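Local coordinates for Wss1p (Saccharomyces cerevisiae FostersO, PDB 5XBN), which cleaves DNA-binding proteins as a DNA-dependent zinc metalloendopeptidase and helps repair toxic DNA-protein cross-links such as trapped topoisomerase 1, at residues Lys25-Ile29 with Ser56-Lys60. Numbering follows the deposited sequence.
Sequences KNPHI and SYLMK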
ATOM      1  N   LYS A  25       3.998   1.505 -14.372  1.00 26.75           N
ATOM      2  CA  LYS A  25       3.153   0.442 -13.850  1.00 25.19           C
ATOM      3  C   LYS A  25       3.972  -0.628 -13.138  1.00 22.96           C
ATOM      4  O   LYS A  25       5.084  -0.959 -13.544  1.00 26.33           O
ATOM      5  CB  LYS A  25       2.334  -0.190 -14.980  1.00 30.60           C
ATOM      6  CG  LYS A  25       1.439   0.795 -15.700  1.00 36.85           C
ATOM      7  CD  LYS A  25       0.656   0.120 -16.816  1.00 46.21           C
ATOM      8  CE  LYS A  25      -0.054   1.141 -17.681  1.00 42.06           C
ATOM      9  NZ  LYS A  25      -0.929   0.471 -18.687  1.00 46.94           N
ATOM     10  N   ASN A  26       3.414  -1.137 -12.049  1.00 21.78           N
ATOM     11  CA  ASN A  26       3.971  -2.261 -11.310  1.00 21.93           C
ATOM     12  C   ASN A  26       3.399  -3.547 -11.904  1.00 21.89           C
ATOM     13  O   ASN A  26       2.198  -3.763 -11.847  1.00 21.69           O
ATOM     14  CB  ASN A  26       3.622  -2.103  -9.823  1.00 21.96           C
ATOM     15  CG  ASN A  26       4.129  -3.247  -8.943  1.00 21.56           C
ATOM     16  OD1 ASN A  26       4.489  -4.327  -9.413  1.00 22.59           O
ATOM     17  ND2 ASN A  26       4.128  -3.000  -7.636  1.00 20.65           N
ATOM     18  N   PRO A  27       4.258  -4.390 -12.497  1.00 22.55           N
ATOM     19  CA  PRO A  27       3.867  -5.651 -13.146  1.00 26.13           C
ATOM     20  C   PRO A  27       3.145  -6.613 -12.199  1.00 26.38           C
ATOM     21  O   PRO A  27       2.444  -7.533 -12.633  1.00 27.47           O
ATOM     22  CB  PRO A  27       5.211  -6.255 -13.584  1.00 28.11           C
ATOM     23  CG  PRO A  27       6.163  -5.112 -13.613  1.00 36.04           C
ATOM     24  CD  PRO A  27       5.716  -4.176 -12.540  1.00 26.52           C
ATOM     25  N   HIS A  28       3.317  -6.398 -10.904  1.00 19.69           N
ATOM     26  CA  HIS A  28       2.829  -7.331  -9.899  1.00 21.17           C
ATOM     27  C   HIS A  28       1.532  -6.900  -9.246  1.00 20.80           C
ATOM     28  O   HIS A  28       1.029  -7.592  -8.368  1.00 20.38           O
ATOM     29  CB  HIS A  28       3.911  -7.537  -8.845  1.00 20.29           C
ATOM     30  CG  HIS A  28       5.265  -7.743  -9.444  1.00 26.55           C
ATOM     31  ND1 HIS A  28       5.589  -8.872 -10.167  1.00 28.91           N
ATOM     32  CD2 HIS A  28       6.353  -6.936  -9.494  1.00 26.89           C
ATOM     33  CE1 HIS A  28       6.832  -8.768 -10.604  1.00 30.97           C
ATOM     34  NE2 HIS A  28       7.317  -7.603 -10.213  1.00 26.79           N
ATOM     35  N   ILE A  29       1.015  -5.747  -9.660  1.00 18.52           N
ATOM     36  CA  ILE A  29      -0.311  -5.306  -9.241  1.00 19.88           C
ATOM     37  C   ILE A  29      -1.174  -5.117 -10.479  1.00 21.86           C
ATOM     38  O   ILE A  29      -0.838  -4.333 -11.360  1.00 20.64           O
ATOM     39  CB  ILE A  29      -0.250  -3.993  -8.460  1.00 20.52           C
ATOM     40  CG1 ILE A  29       0.671  -4.156  -7.246  1.00 18.52           C
ATOM     41  CG2 ILE A  29      -1.668  -3.547  -8.078  1.00 20.04           C
ATOM     42  CD1 ILE A  29       0.945  -2.867  -6.467  1.00 19.86           C
ATOM     43  N   SER A  56       7.447  -1.846  -6.319  1.00 17.81           N
ATOM     44  CA  SER A  56       7.512  -2.848  -7.383  1.00 20.64           C
ATOM     45  C   SER A  56       8.708  -3.789  -7.228  1.00 20.43           C
ATOM     46  O   SER A  56       8.606  -5.021  -7.393  1.00 21.38           O
ATOM     47  CB  SER A  56       7.549  -2.151  -8.751  1.00 20.95           C
ATOM     48  OG  SER A  56       8.690  -1.319  -8.876  1.00 24.72           O
ATOM     49  N   TYR A  57       9.851  -3.217  -6.886  1.00 17.66           N
ATOM     50  CA  TYR A  57      11.072  -4.008  -6.796  1.00 19.52           C
ATOM     51  C   TYR A  57      10.991  -4.998  -5.635  1.00 22.33           C
ATOM     52  O   TYR A  57      11.393  -6.161  -5.764  1.00 21.58           O
ATOM     53  CB  TYR A  57      12.275  -3.073  -6.625  1.00 21.19           C
ATOM     54  CG  TYR A  57      13.618  -3.720  -6.899  1.00 22.57           C
ATOM     55  CD1 TYR A  57      14.314  -4.372  -5.889  1.00 26.68           C
ATOM     56  CD2 TYR A  57      14.196  -3.660  -8.164  1.00 30.78           C
ATOM     57  CE1 TYR A  57      15.553  -4.951  -6.126  1.00 27.69           C
ATOM     58  CE2 TYR A  57      15.443  -4.237  -8.410  1.00 35.16           C
ATOM     59  CZ  TYR A  57      16.110  -4.882  -7.385  1.00 34.41           C
ATOM     60  OH  TYR A  57      17.346  -5.459  -7.603  1.00 36.44           O
ATOM     61  N   LEU A  58      10.473  -4.522  -4.506  1.00 16.04           N
ATOM     62  CA  LEU A  58      10.326  -5.341  -3.300  1.00 19.05           C
ATOM     63  C   LEU A  58       9.368  -6.496  -3.575  1.00 20.66           C
ATOM     64  O   LEU A  58       9.617  -7.637  -3.190  1.00 22.50           O
ATOM     65  CB  LEU A  58       9.823  -4.483  -2.128  1.00 16.28           C
ATOM     66  CG  LEU A  58       9.683  -5.154  -0.752  1.00 18.32           C
ATOM     67  CD1 LEU A  58      11.041  -5.484  -0.172  1.00 22.31           C
ATOM     68  CD2 LEU A  58       8.904  -4.274   0.197  1.00 22.15           C
HETATM   69  N   MSE A  59       8.268  -6.202  -4.258  1.00 19.10           N
HETATM   70  CA  MSE A  59       7.333  -7.259  -4.598  1.00 19.45           C
HETATM   71  C   MSE A  59       7.986  -8.282  -5.528  1.00 20.88           C
HETATM   72  O   MSE A  59       7.754  -9.479  -5.375  1.00 21.40           O
HETATM   73  CB  MSE A  59       6.063  -6.681  -5.223  1.00 16.23           C
HETATM   74  CG  MSE A  59       5.226  -5.924  -4.196  1.00 18.12           C
HETATM   75 SE   MSE A  59       3.547  -5.239  -4.921  0.73 19.94          SE
HETATM   76  CE  MSE A  59       2.618  -6.935  -5.244  1.00 18.73           C
ATOM     77  N   LYS A  60       8.806  -7.833  -6.475  1.00 20.69           N
ATOM     78  CA  LYS A  60       9.493  -8.792  -7.347  1.00 21.96           C
ATOM     79  C   LYS A  60      10.420  -9.698  -6.529  1.00 27.69           C
ATOM     80  O   LYS A  60      10.428 -10.931  -6.719  1.00 24.66           O
ATOM     81  CB  LYS A  60      10.279  -8.086  -8.448  1.00 25.12           C
ATOM     82  CG  LYS A  60      11.045  -9.065  -9.337  1.00 28.12           C
ATOM     83  CD  LYS A  60      11.663  -8.387 -10.538  1.00 35.69           C
ATOM     84  CE  LYS A  60      11.717  -9.343 -11.726  1.00 44.14           C
ATOM     85  NZ  LYS A  60      10.353  -9.810 -12.119  1.00 48.70           N
TER
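The imidazole of His28 lies obliquely against the first turn of helix 56-62, with CD2 3.6 Å from Ser56 O and NE2 3.5 Å from Lys60 CB. Pro27 CB covers one face of the ring, Lys60 NZ sits at its edge, and ND1 is hydrogen-bonded to Lys65 NZ. Asn26 extends its amide over Ser56, CG lying 3.6 Å from Ser56 CB; with CG anti to the backbone N (chi1 179°), the amide reaches the helix while OD1 accepts from His28 N at 2.8 Å. This Asx turn, its donor tilted above the carbonyl plane, is built into a type I turn from Asn26 to Ile29 that leads into strand 29-33, one of the two edge strands of the mixed sheet in this WLM protease domain. Asn26 ND2 hydrogen-bonds to Ala52 O and passes 3.6 Å from SE of Met59, a selenomethionine. Replacing Asn26 with an alanine would probably leave His28 N and Ala52 O without these partners and open a gap beside Ser56 and the selenium. Bent at chi3 (68°), the Met59 chain sets CE 3.6 Å from His28 O, while SE packs 3.8 Å from Ile29 CD1. Ile29 and Met59 also touch Met113 and Leu117, respectively, on helix 106-118, which carries Glu116, the probable catalytic glutamate.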